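Local coordinates for UPF0045 protein MTH_1187 (PDB 1LXN), which is of unknown function but belongs to a thiamine-binding protein family, so it probably binds thiamine or a related small ligand, and it forms a homotetramer, at residues A4-I9 / E55-A60; V8-L11 / S17-S20; L32-E37 / T43-E48; D51-A56 / L76-R81. All coordinates share one frame; numbering follows the deposited sequence.

Interaction 1 (A4-I9 / E55-A60); sequences AELTVI and EAVKAA
Leu-6 and Val-8 of strand 4-9 meet Val-57 and Ala-60 of helix 55-60 through methyl groups alone, with no hydrogen bond crossing between the two segments. Leu-6 makes most of the contact. Its CG lies opposite the backbone N (chi1 171°), which carries both branches off the strand to the helix. There they divide the work: CD2 comes to 3.7 Å from Ala-60 CB, and CD1 to 3.9 Å from Val-57 CG1, where the two branched side chains pass at a slant. Val-8 adds the looser pair, its CG2 lying 4.2 Å from Ala-60 CB. The small Ala-60 thus presents one methyl to two successive inward-facing residues of the strand. Alternation along the strand sends Glu-5, Thr-7 and Ile-9 to the other face of the sheet.

The polar interactions stay within the helix. Lys-58 NZ forms a salt bridge with Glu-55 OE2 at 2.6 Å, reaching the oxygen from above the carboxylate plane rather than within it. This pair lies on the surface of the helix that faces away from the strand.

Strand and helix axes run nearly parallel, 18° apart and 9.7 Å at closest approach, so the contact is plain alpha/beta layer packing in a ferredoxin-like fold. Within that layer Leu-29 of helix 19-29 touches both Leu-6 and Ala-60, closing the contact from the side of the first helix. Val-8 also meets Val-64 further along helix 50-66, and Thr-74 of strand 72-79 packs beside both Leu-6 and Val-8.

Interaction 2 (V8-L11 / S17-S20); sequences VIPL and SLSS. With SO4 (sulfate ion), chain E.
In the first beta-to-alpha connection of a ferredoxin-like fold, Leu-18, just ahead of helix 19-29, folds back on Ile-9 and Pro-10 at the end of the first strand. Only apolar groups meet across the contact, and no hydrogen bond joins the segments. The two methyl branches of Leu-18 take separate partners. CD1 approaches Ile-9 CG2 at 4.0 Å, the two side chains meeting at a slant, while CD2 reaches the Pro-10 ring, 4.3 Å from CG. Leu-18 CG stands opposite its own carbonyl carbon (chi1 -47°), and this directs the isobutyl group to the strand. On the other side, the CG2 branch of Ile-9 does the touching; its longer CG1-CD1 arm takes no part.

The spacing is that of side-chain packing rather than strand pairing: the nearest alpha carbons, Pro-10 CA and Leu-18 CA, are 7.7 Å apart. Pro-10 is buried and also rests on Val-64 of helix 50-66 and on Ser-69, whereas Leu-18 has Thr-13 of the intervening loop as a further neighbour. The contact closes the short loop between the strand end and the first helix.

A sulfate ion, most likely picked up from the crystallisation medium, lies beside the start of that helix, where the helix dipole would be expected to favour an anion. Ser-17 OG also lies next to the ion, but too close to its sulfur for that approach to be trusted. The clear bond comes from the first helical residue: Ser-19 OG donates to sulfate O4 at 2.8 Å.

Interaction 3 (L32-E37 / T43-E48); sequences LNVRYE and TLLEAE
Arg-35 and Glu-46 are joined by two backbone hydrogen bonds in the antiparallel hairpin of strands 35-39 and 42-47, the second and third strands of a ferredoxin-like (beta-alpha-beta-beta-alpha-beta) fold. Arg-35 N donates to Glu-46 O at 3.0 Å. The return bond from Glu-46 N to Arg-35 O is also 3.0 Å. Two residues on, Glu-37 N meets Leu-44 O at 2.9 Å and Leu-44 N meets Glu-37 O at 2.7 Å. Tyr-36 and Leu-45 form the non-hydrogen-bonded pair between these two. Beyond the strand ends a water continues the ladder, donating to Asn-33 O at 2.7 Å and accepting from Glu-48 N.

The side chains of Arg-35 and Glu-46 share a face of the sheet. Glu-46 OE1 lies at the edge of the guanidinium, near its plane, but stays 4.1 Å from Arg-35 NH1, beyond salt-bridge distance, so any attraction is probably weak. The carboxylate has its stronger partner in Leu-88 N, at the start of helix 88-98, which bonds to OE2. Glu-37 and Leu-44 lie side by side further along the same face.

On the face turned to the helices, Val-34 packs on Leu-45 and Ala-47 by its two methyls, and Leu-45 reaches on to Leu-53 and Leu-29. With its CG held between the backbone N and carbonyl carbon (chi1 75°), the Tyr-36 ring slants past the Thr-43 methyl on its way to Val-26, CD1 lying 4.1 Å from Thr-43 CG2. Tyr-36 CB sits 3.6 Å from Leu-45 CD2.

Interaction 4 (D51-A56 / L76-R81); sequences DELMEA and LKIDDR
Leu-53 and Met-54 of helix 51-56 pack on Leu-76 and Ile-78 of strand 72-79 in the ferredoxin-like fold, where the second helix lies on the sheet. Helix and strand run in nearly opposite directions (167°), their axes 11.3 Å apart, so long side chains have to bridge the gap.

The side chains of Leu-53 and Ile-78 run antiparallel to one another: Leu-53 CD2 lies alongside the end of Ile-78, 4.1 Å from its CD1. Met-54, present as selenomethionine, starts to one side and bends back at chi2 and chi3, which turns its methyl to the strand. It lies roughly perpendicular to Leu-76, with both CE and SE touching the CD2 branch; CE is 4.2 Å from it. Against Ile-78 the same chain passes at a slant. Ile-78 holds its CG1 arm opposite the carbonyl carbon (chi1 -54°), and this arm brings CD1 up against two neighbouring ends, Leu-53 CD2 and Met-54 CE, which themselves touch.

Leu-53 continues inward to Ala-4, Leu-45 and Ala-47, whereas Ile-78 is largely open to solvent and has Ile-2 as a further neighbour. The tightest point is Met-54 CE against Ile-78 CD1, at 3.5 Å closer than usual for two methyl carbons.

Strand 2-10 and helix 50-66 tie the set together. Interactions 1 and 2 share Val-8 and Ile-9 on the strand, with centres 13 Å apart; interactions 1 and 4 share Glu-55 and Ala-56 on the helix, with centres 9 Å apart. Interaction 3 joins through probable hydrogen bonds from Leu-45 N to Ala-4 O (2.7 Å) and from Leu-6 N to Thr-43 O (2.8 Å). On the other flank of strand 2-10, Lys-77 NZ of interaction 4 forms a salt bridge with Glu-5 OE2 at 3.2 Å. Interactions 3 and 4 also meet directly, Leu-45 CD1 lying 3.7 Å from Leu-53 CD1. Interaction 2, with the sulfate, stands apart, its centre about 20 Å from that of interaction 3 and 21 Å from that of interaction 4.

Interaction 1 (A4-I9 / E55-A60)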
loop_
_atom_site.group_PDB
_atom_site.type_symbol
_atom_site.label_atom_id
_atom_site.label_comp_id
_atom_site.label_asym_id
_atom_site.label_seq_id
_atom_site.Cartn_x
_atom_site.Cartn_y
_atom_site.Cartn_z
ATOM N N ALA A 4 7.158 1.555 0.770
ATOM C CA ALA A 4 6.027 2.438 0.980
ATOM C C ALA A 4 4.914 1.756 1.749
ATOM O O ALA A 4 4.952 0.550 1.989
ATOM C CB ALA A 4 5.495 2.917 -0.377
ATOM N N GLU A 5 3.924 2.549 2.133
ATOM C CA GLU A 5 2.757 2.044 2.832
ATOM C C GLU A 5 1.534 2.708 2.227
ATOM O O GLU A 5 1.524 3.918 1.990
ATOM C CB GLU A 5 2.812 2.349 4.330
ATOM C CG GLU A 5 1.552 1.896 5.042
ATOM C CD GLU A 5 1.682 1.907 6.550
ATOM O OE1 GLU A 5 0.699 1.530 7.223
ATOM O OE2 GLU A 5 2.757 2.288 7.060
ATOM N N LEU A 6 0.500 1.914 1.990
ATOM C CA LEU A 6 -0.722 2.422 1.393
ATOM C C LEU A 6 -1.960 2.040 2.186
ATOM O O LEU A 6 -2.116 0.889 2.594
ATOM C CB LEU A 6 -0.858 1.869 -0.027
ATOM C CG LEU A 6 -2.199 2.141 -0.708
ATOM C CD1 LEU A 6 -2.309 3.623 -1.073
ATOM C CD2 LEU A 6 -2.313 1.259 -1.946
ATOM N N THR A 7 -2.837 3.015 2.408
ATOM C CA THR A 7 -4.090 2.758 3.101
ATOM C C THR A 7 -5.172 3.425 2.260
ATOM O O THR A 7 -5.106 4.624 1.983
ATOM C CB THR A 7 -4.127 3.360 4.528
ATOM O OG1 THR A 7 -4.353 4.771 4.442
ATOM C CG2 THR A 7 -2.804 3.120 5.255
ATOM N N VAL A 8 -6.139 2.632 1.815
ATOM C CA VAL A 8 -7.250 3.140 1.024
ATOM C C VAL A 8 -8.453 2.974 1.940
ATOM O O VAL A 8 -8.833 1.855 2.269
ATOM C CB VAL A 8 -7.455 2.315 -0.261
ATOM C CG1 VAL A 8 -8.554 2.941 -1.112
ATOM C CG2 VAL A 8 -6.153 2.242 -1.047
ATOM N N ILE A 9 -9.040 4.087 2.362
ATOM C CA ILE A 9 -10.165 4.040 3.284
ATOM C C ILE A 9 -11.443 4.639 2.708
ATOM O O ILE A 9 -11.536 5.841 2.497
ATOM C CB ILE A 9 -9.820 4.790 4.597
ATOM C CG1 ILE A 9 -8.483 4.285 5.153
ATOM C CG2 ILE A 9 -10.925 4.589 5.624
ATOM C CD1 ILE A 9 -8.015 5.003 6.415
ATOM N N GLU A 55 1.292 3.657 -10.284
ATOM C CA GLU A 55 0.279 2.910 -11.017
ATOM C C GLU A 55 -0.427 1.932 -10.070
ATOM O O GLU A 55 -1.636 1.739 -10.165
ATOM C CB GLU A 55 0.899 2.144 -12.192
ATOM C CG GLU A 55 1.421 3.023 -13.332
ATOM C CD GLU A 55 0.343 3.912 -13.943
ATOM O OE1 GLU A 55 -0.738 3.393 -14.313
ATOM O OE2 GLU A 55 0.580 5.136 -14.061
ATOM N N ALA A 56 0.323 1.318 -9.160
ATOM C CA ALA A 56 -0.279 0.378 -8.216
ATOM C C ALA A 56 -1.214 1.116 -7.253
ATOM O O ALA A 56 -2.292 0.617 -6.915
ATOM C CB ALA A 56 0.801 -0.364 -7.437
ATOM N N VAL A 57 -0.804 2.307 -6.824
ATOM C CA VAL A 57 -1.614 3.108 -5.913
ATOM C C VAL A 57 -2.888 3.594 -6.596
ATOM O O VAL A 57 -3.961 3.562 -5.996
ATOM C CB VAL A 57 -0.812 4.317 -5.359
ATOM C CG1 VAL A 57 -1.728 5.256 -4.560
ATOM C CG2 VAL A 57 0.318 3.806 -4.463
ATOM N N LYS A 58 -2.780 4.047 -7.844
ATOM C CA LYS A 58 -3.964 4.500 -8.571
ATOM C C LYS A 58 -4.926 3.333 -8.738
ATOM O O LYS A 58 -6.132 3.479 -8.555
ATOM C CB LYS A 58 -3.599 5.047 -9.957
ATOM C CG LYS A 58 -3.069 6.473 -9.951
ATOM C CD LYS A 58 -2.785 6.986 -11.360
ATOM C CE LYS A 58 -1.648 6.215 -12.017
ATOM N NZ LYS A 58 -1.252 6.796 -13.337
ATOM N N ALA A 59 -4.386 2.170 -9.078
ATOM C CA ALA A 59 -5.207 0.983 -9.268
ATOM C C ALA A 59 -5.967 0.606 -7.994
ATOM O O ALA A 59 -7.159 0.293 -8.045
ATOM C CB ALA A 59 -4.339 -0.183 -9.723
ATOM N N ALA A 60 -5.277 0.642 -6.856
ATOM C CA ALA A 60 -5.898 0.290 -5.586
ATOM C C ALA A 60 -7.007 1.280 -5.258
ATOM O O ALA A 60 -8.109 0.886 -4.879
ATOM C CB ALA A 60 -4.854 0.266 -4.474
#

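Interaction 2 (V8-L11 / S17-S20)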
loop_
_atom_site.group_PDB
_atom_site.type_symbol
_atom_site.label_atom_id
_atom_site.label_comp_id
_atom_site.label_asym_id
_atom_site.label_seq_id
_atom_site.Cartn_x
_atom_site.Cartn_y
_atom_site.Cartn_z
ATOM N N VAL A 8 -6.139 2.632 1.815
ATOM C CA VAL A 8 -7.250 3.140 1.024
ATOM C C VAL A 8 -8.453 2.974 1.940
ATOM O O VAL A 8 -8.833 1.855 2.269
ATOM C CB VAL A 8 -7.455 2.315 -0.261
ATOM C CG1 VAL A 8 -8.554 2.941 -1.112
ATOM C CG2 VAL A 8 -6.153 2.242 -1.047
ATOM N N ILE A 9 -9.040 4.087 2.362
ATOM C CA ILE A 9 -10.165 4.040 3.284
ATOM C C ILE A 9 -11.443 4.639 2.708
ATOM O O ILE A 9 -11.536 5.841 2.497
ATOM C CB ILE A 9 -9.820 4.790 4.597
ATOM C CG1 ILE A 9 -8.483 4.285 5.153
ATOM C CG2 ILE A 9 -10.925 4.589 5.624
ATOM C CD1 ILE A 9 -8.015 5.003 6.415
ATOM N N PRO A 10 -12.441 3.794 2.423
ATOM C CA PRO A 10 -13.695 4.322 1.877
ATOM C C PRO A 10 -14.466 4.975 3.018
ATOM O O PRO A 10 -14.467 4.465 4.138
ATOM C CB PRO A 10 -14.384 3.074 1.329
ATOM C CG PRO A 10 -13.905 1.989 2.267
ATOM C CD PRO A 10 -12.436 2.320 2.442
ATOM N N LEU A 11 -15.099 6.109 2.735
ATOM C CA LEU A 11 -15.864 6.843 3.738
ATOM C C LEU A 11 -17.368 6.841 3.417
ATOM O O LEU A 11 -17.760 6.827 2.254
ATOM C CB LEU A 11 -15.350 8.284 3.809
ATOM C CG LEU A 11 -13.840 8.470 4.016
ATOM C CD1 LEU A 11 -13.504 9.957 4.040
ATOM C CD2 LEU A 11 -13.416 7.813 5.328
ATOM N N SER A 17 -17.124 -2.325 8.965
ATOM C CA SER A 17 -16.262 -3.401 8.492
ATOM C C SER A 17 -15.816 -3.034 7.079
ATOM O O SER A 17 -16.632 -2.993 6.162
ATOM C CB SER A 17 -17.019 -4.726 8.482
ATOM O OG SER A 17 -16.207 -5.736 7.907
ATOM N N LEU A 18 -14.519 -2.777 6.914
ATOM C CA LEU A 18 -13.960 -2.361 5.627
ATOM C C LEU A 18 -13.078 -3.389 4.904
ATOM O O LEU A 18 -12.525 -3.092 3.845
ATOM C CB LEU A 18 -13.145 -1.082 5.837
ATOM C CG LEU A 18 -13.792 0.037 6.671
ATOM C CD1 LEU A 18 -12.841 1.213 6.755
ATOM C CD2 LEU A 18 -15.121 0.466 6.044
ATOM N N SER A 19 -12.952 -4.586 5.466
ATOM C CA SER A 19 -12.112 -5.634 4.890
ATOM C C SER A 19 -12.335 -5.995 3.429
ATOM O O SER A 19 -11.372 -6.278 2.712
ATOM C CB SER A 19 -12.224 -6.907 5.726
ATOM O OG SER A 19 -11.645 -6.703 6.995
ATOM N N SER A 20 -13.588 -6.010 2.983
ATOM C CA SER A 20 -13.869 -6.358 1.596
ATOM C C SER A 20 -13.395 -5.252 0.669
ATOM O O SER A 20 -12.982 -5.513 -0.463
ATOM C CB SER A 20 -15.368 -6.617 1.396
ATOM O OG SER A 20 -15.778 -7.730 2.170
HETATM S S SO4 E . -13.898 -6.908 9.567
HETATM O O1 SO4 E . -12.811 -7.516 10.235
HETATM O O2 SO4 E . -14.882 -6.606 10.545
HETATM O O3 SO4 E . -14.387 -7.868 8.643
HETATM O O4 SO4 E . -13.552 -5.743 8.844
#

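Interaction 3 (L32-E37 / T43-E48)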
loop_
_atom_site.group_PDB
_atom_site.type_symbol
_atom_site.label_atom_id
_atom_site.label_comp_id
_atom_site.label_asym_id
_atom_site.label_seq_id
_atom_site.Cartn_x
_atom_site.Cartn_y
_atom_site.Cartn_z
ATOM N N LEU A 32 0.038 -5.324 -10.560
ATOM C CA LEU A 32 1.204 -4.542 -10.962
ATOM C C LEU A 32 2.476 -5.231 -10.501
ATOM O O LEU A 32 2.429 -6.152 -9.691
ATOM C CB LEU A 32 1.136 -3.117 -10.391
ATOM C CG LEU A 32 0.146 -2.140 -11.052
ATOM C CD1 LEU A 32 0.460 -2.027 -12.546
ATOM C CD2 LEU A 32 -1.284 -2.611 -10.861
ATOM N N ASN A 33 3.616 -4.784 -11.009
ATOM C CA ASN A 33 4.879 -5.401 -10.640
ATOM C C ASN A 33 5.459 -4.885 -9.325
ATOM O O ASN A 33 6.553 -4.329 -9.292
ATOM C CB ASN A 33 5.895 -5.224 -11.767
ATOM C CG ASN A 33 7.122 -6.089 -11.576
ATOM O OD1 ASN A 33 7.010 -7.272 -11.237
ATOM N ND2 ASN A 33 8.302 -5.514 -11.800
ATOM N N VAL A 34 4.714 -5.071 -8.240
ATOM C CA VAL A 34 5.164 -4.646 -6.919
ATOM C C VAL A 34 4.996 -5.786 -5.921
ATOM O O VAL A 34 4.200 -6.701 -6.139
ATOM C CB VAL A 34 4.344 -3.444 -6.386
ATOM C CG1 VAL A 34 4.441 -2.268 -7.349
ATOM C CG2 VAL A 34 2.884 -3.860 -6.175
ATOM N N ARG A 35 5.758 -5.744 -4.837
ATOM C CA ARG A 35 5.622 -6.750 -3.795
ATOM C C ARG A 35 4.826 -6.055 -2.700
ATOM O O ARG A 35 4.953 -4.849 -2.508
ATOM C CB ARG A 35 6.987 -7.181 -3.262
ATOM C CG ARG A 35 7.772 -8.070 -4.214
ATOM C CD ARG A 35 9.189 -8.309 -3.706
ATOM N NE ARG A 35 9.939 -9.212 -4.578
ATOM C CZ ARG A 35 11.250 -9.415 -4.492
ATOM N NH1 ARG A 35 11.965 -8.776 -3.572
ATOM N NH2 ARG A 35 11.851 -10.257 -5.327
ATOM N N TYR A 36 3.990 -6.799 -1.992
ATOM C CA TYR A 36 3.196 -6.190 -0.940
ATOM C C TYR A 36 3.114 -7.091 0.282
ATOM O O TYR A 36 3.383 -8.290 0.214
ATOM C CB TYR A 36 1.786 -5.881 -1.462
ATOM C CG TYR A 36 0.894 -7.097 -1.599
ATOM C CD1 TYR A 36 0.177 -7.587 -0.507
ATOM C CD2 TYR A 36 0.793 -7.777 -2.811
ATOM C CE1 TYR A 36 -0.621 -8.729 -0.618
ATOM C CE2 TYR A 36 0.001 -8.921 -2.934
ATOM C CZ TYR A 36 -0.704 -9.390 -1.835
ATOM O OH TYR A 36 -1.497 -10.511 -1.957
ATOM N N GLU A 37 2.739 -6.495 1.402
ATOM C CA GLU A 37 2.583 -7.221 2.647
ATOM C C GLU A 37 1.482 -6.521 3.429
ATOM O O GLU A 37 1.599 -5.340 3.761
ATOM C CB GLU A 37 3.888 -7.207 3.445
ATOM C CG GLU A 37 3.820 -8.001 4.738
ATOM C CD GLU A 37 5.115 -7.948 5.538
ATOM O OE1 GLU A 37 5.535 -6.834 5.936
ATOM O OE2 GLU A 37 5.712 -9.023 5.770
ATOM N N THR A 43 -1.266 -1.512 3.853
ATOM C CA THR A 43 -0.461 -2.443 3.073
ATOM C C THR A 43 0.945 -1.903 2.769
ATOM O O THR A 43 1.107 -0.792 2.257
ATOM C CB THR A 43 -1.163 -2.807 1.746
ATOM O OG1 THR A 43 -2.443 -3.378 2.031
ATOM C CG2 THR A 43 -0.347 -3.826 0.967
ATOM N N LEU A 44 1.955 -2.700 3.108
ATOM C CA LEU A 44 3.351 -2.349 2.876
ATOM C C LEU A 44 3.709 -2.708 1.434
ATOM O O LEU A 44 3.234 -3.705 0.905
ATOM C CB LEU A 44 4.241 -3.123 3.853
ATOM C CG LEU A 44 4.471 -2.584 5.276
ATOM C CD1 LEU A 44 3.318 -1.737 5.733
ATOM C CD2 LEU A 44 4.707 -3.752 6.225
ATOM N N LEU A 45 4.545 -1.894 0.797
ATOM C CA LEU A 45 4.924 -2.142 -0.588
ATOM C C LEU A 45 6.410 -1.962 -0.867
ATOM O O LEU A 45 7.114 -1.238 -0.162
ATOM C CB LEU A 45 4.157 -1.189 -1.516
ATOM C CG LEU A 45 2.622 -1.171 -1.475
ATOM C CD1 LEU A 45 2.105 0.103 -2.135
ATOM C CD2 LEU A 45 2.074 -2.403 -2.181
ATOM N N GLU A 46 6.867 -2.632 -1.917
ATOM C CA GLU A 46 8.241 -2.522 -2.389
ATOM C C GLU A 46 8.108 -2.439 -3.905
ATOM O O GLU A 46 7.386 -3.231 -4.525
ATOM C CB GLU A 46 9.079 -3.740 -2.010
ATOM C CG GLU A 46 9.251 -3.938 -0.524
ATOM C CD GLU A 46 10.137 -5.127 -0.215
ATOM O OE1 GLU A 46 10.271 -5.998 -1.100
ATOM O OE2 GLU A 46 10.687 -5.196 0.906
ATOM N N ALA A 47 8.784 -1.466 -4.498
ATOM C CA ALA A 47 8.725 -1.279 -5.941
ATOM C C ALA A 47 10.118 -0.963 -6.455
ATOM O O ALA A 47 10.980 -0.533 -5.691
ATOM C CB ALA A 47 7.762 -0.136 -6.275
ATOM N N GLU A 48 10.333 -1.180 -7.748
ATOM C CA GLU A 48 11.624 -0.912 -8.368
ATOM C C GLU A 48 11.715 0.515 -8.890
ATOM O O GLU A 48 12.806 1.021 -9.138
ATOM C CB GLU A 48 11.867 -1.885 -9.522
ATOM C CG GLU A 48 12.284 -3.279 -9.095
ATOM C CD GLU A 48 12.354 -4.240 -10.271
ATOM O OE1 GLU A 48 12.934 -5.337 -10.105
ATOM O OE2 GLU A 48 11.821 -3.900 -11.356
HETATM O O HOH W 1 8.286 -2.226 -9.229
#

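Interaction 4 (D51-A56 / L76-R81)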
loop_
_atom_site.group_PDB
_atom_site.type_symbol
_atom_site.label_atom_id
_atom_site.label_comp_id
_atom_site.label_asym_id
_atom_site.label_seq_id
_atom_site.Cartn_x
_atom_site.Cartn_y
_atom_site.Cartn_z
ATOM N N ASP A 51 7.202 4.973 -11.021
ATOM C CA ASP A 51 6.103 4.776 -11.959
ATOM C C ASP A 51 5.222 3.584 -11.562
ATOM O O ASP A 51 4.008 3.733 -11.465
ATOM C CB ASP A 51 6.624 4.583 -13.394
ATOM C CG ASP A 51 7.004 5.903 -14.071
ATOM O OD1 ASP A 51 6.530 6.972 -13.630
ATOM O OD2 ASP A 51 7.764 5.871 -15.064
ATOM N N GLU A 52 5.823 2.415 -11.328
ATOM C CA GLU A 52 5.053 1.226 -10.945
ATOM C C GLU A 52 4.259 1.477 -9.673
ATOM O O GLU A 52 3.074 1.139 -9.591
ATOM C CB GLU A 52 5.955 0.010 -10.700
ATOM C CG GLU A 52 6.331 -0.773 -11.934
ATOM C CD GLU A 52 5.135 -1.241 -12.751
ATOM O OE1 GLU A 52 4.387 -2.149 -12.309
ATOM O OE2 GLU A 52 4.955 -0.687 -13.853
ATOM N N LEU A 53 4.928 2.048 -8.674
ATOM C CA LEU A 53 4.279 2.346 -7.409
ATOM C C LEU A 53 3.044 3.227 -7.614
ATOM O O LEU A 53 1.963 2.897 -7.123
ATOM C CB LEU A 53 5.263 3.026 -6.453
ATOM C CG LEU A 53 4.723 3.379 -5.063
ATOM C CD1 LEU A 53 4.135 2.146 -4.385
ATOM C CD2 LEU A 53 5.857 3.947 -4.223
HETATM N N MSE A 54 3.193 4.334 -8.338
HETATM C CA MSE A 54 2.060 5.229 -8.578
HETATM C C MSE A 54 0.935 4.495 -9.317
HETATM O O MSE A 54 -0.242 4.695 -9.024
HETATM C CB MSE A 54 2.482 6.460 -9.392
HETATM C CG MSE A 54 3.550 7.347 -8.745
HETATM SE SE MSE A 54 3.226 7.727 -6.869
HETATM C CE MSE A 54 4.667 6.681 -6.116
ATOM N N GLU A 55 1.292 3.657 -10.284
ATOM C CA GLU A 55 0.279 2.910 -11.017
ATOM C C GLU A 55 -0.427 1.932 -10.070
ATOM O O GLU A 55 -1.636 1.739 -10.165
ATOM C CB GLU A 55 0.899 2.144 -12.192
ATOM C CG GLU A 55 1.421 3.023 -13.332
ATOM C CD GLU A 55 0.343 3.912 -13.943
ATOM O OE1 GLU A 55 -0.738 3.393 -14.313
ATOM O OE2 GLU A 55 0.580 5.136 -14.061
ATOM N N ALA A 56 0.323 1.318 -9.160
ATOM C CA ALA A 56 -0.279 0.378 -8.216
ATOM C C ALA A 56 -1.214 1.116 -7.253
ATOM O O ALA A 56 -2.292 0.617 -6.915
ATOM C CB ALA A 56 0.801 -0.364 -7.437
ATOM N N LEU A 76 -0.575 7.559 1.232
ATOM C CA LEU A 76 0.599 6.885 0.713
ATOM C C LEU A 76 1.843 7.495 1.340
ATOM O O LEU A 76 2.020 8.711 1.322
ATOM C CB LEU A 76 0.675 7.041 -0.807
ATOM C CG LEU A 76 1.940 6.495 -1.478
ATOM C CD1 LEU A 76 1.961 4.979 -1.384
ATOM C CD2 LEU A 76 1.986 6.943 -2.938
ATOM N N LYS A 77 2.686 6.648 1.917
ATOM C CA LYS A 77 3.937 7.090 2.511
ATOM C C LYS A 77 5.024 6.427 1.686
ATOM O O LYS A 77 4.990 5.218 1.468
ATOM C CB LYS A 77 4.078 6.624 3.963
ATOM C CG LYS A 77 3.063 7.185 4.935
ATOM C CD LYS A 77 3.453 6.850 6.381
ATOM C CE LYS A 77 3.718 5.353 6.577
ATOM N NZ LYS A 77 4.125 5.002 7.974
ATOM N N ILE A 78 5.982 7.217 1.223
ATOM C CA ILE A 78 7.075 6.693 0.425
ATOM C C ILE A 78 8.422 6.957 1.092
ATOM O O ILE A 78 8.731 8.090 1.476
ATOM C CB ILE A 78 7.115 7.339 -0.983
ATOM C CG1 ILE A 78 5.765 7.187 -1.683
ATOM C CG2 ILE A 78 8.209 6.685 -1.819
ATOM C CD1 ILE A 78 5.709 7.859 -3.043
ATOM N N ASP A 79 9.213 5.904 1.242
ATOM C CA ASP A 79 10.549 6.025 1.810
ATOM C C ASP A 79 11.470 5.644 0.653
ATOM O O ASP A 79 11.655 4.472 0.355
ATOM C CB ASP A 79 10.739 5.057 2.981
ATOM C CG ASP A 79 12.108 5.203 3.646
ATOM O OD1 ASP A 79 12.437 4.382 4.523
ATOM O OD2 ASP A 79 12.857 6.141 3.295
ATOM N N ASP A 80 12.031 6.646 -0.007
ATOM C CA ASP A 80 12.898 6.409 -1.151
ATOM C C ASP A 80 14.353 6.665 -0.779
ATOM O O ASP A 80 14.793 7.812 -0.724
ATOM C CB ASP A 80 12.468 7.327 -2.298
ATOM C CG ASP A 80 13.139 6.987 -3.614
ATOM O OD1 ASP A 80 13.965 6.046 -3.653
ATOM O OD2 ASP A 80 12.835 7.676 -4.615
ATOM N N ARG A 81 15.095 5.593 -0.519
ATOM C CA ARG A 81 16.495 5.726 -0.142
ATOM C C ARG A 81 17.399 5.317 -1.300
ATOM O O ARG A 81 17.395 4.163 -1.732
ATOM C CB ARG A 81 16.796 4.877 1.098
ATOM C CG ARG A 81 18.190 5.110 1.657
ATOM C CD ARG A 81 18.403 4.404 2.980
ATOM N NE ARG A 81 19.715 4.714 3.539
ATOM C CZ ARG A 81 20.212 4.176 4.649
ATOM N NH1 ARG A 81 19.505 3.289 5.341
ATOM N NH2 ARG A 81 21.433 4.511 5.054
#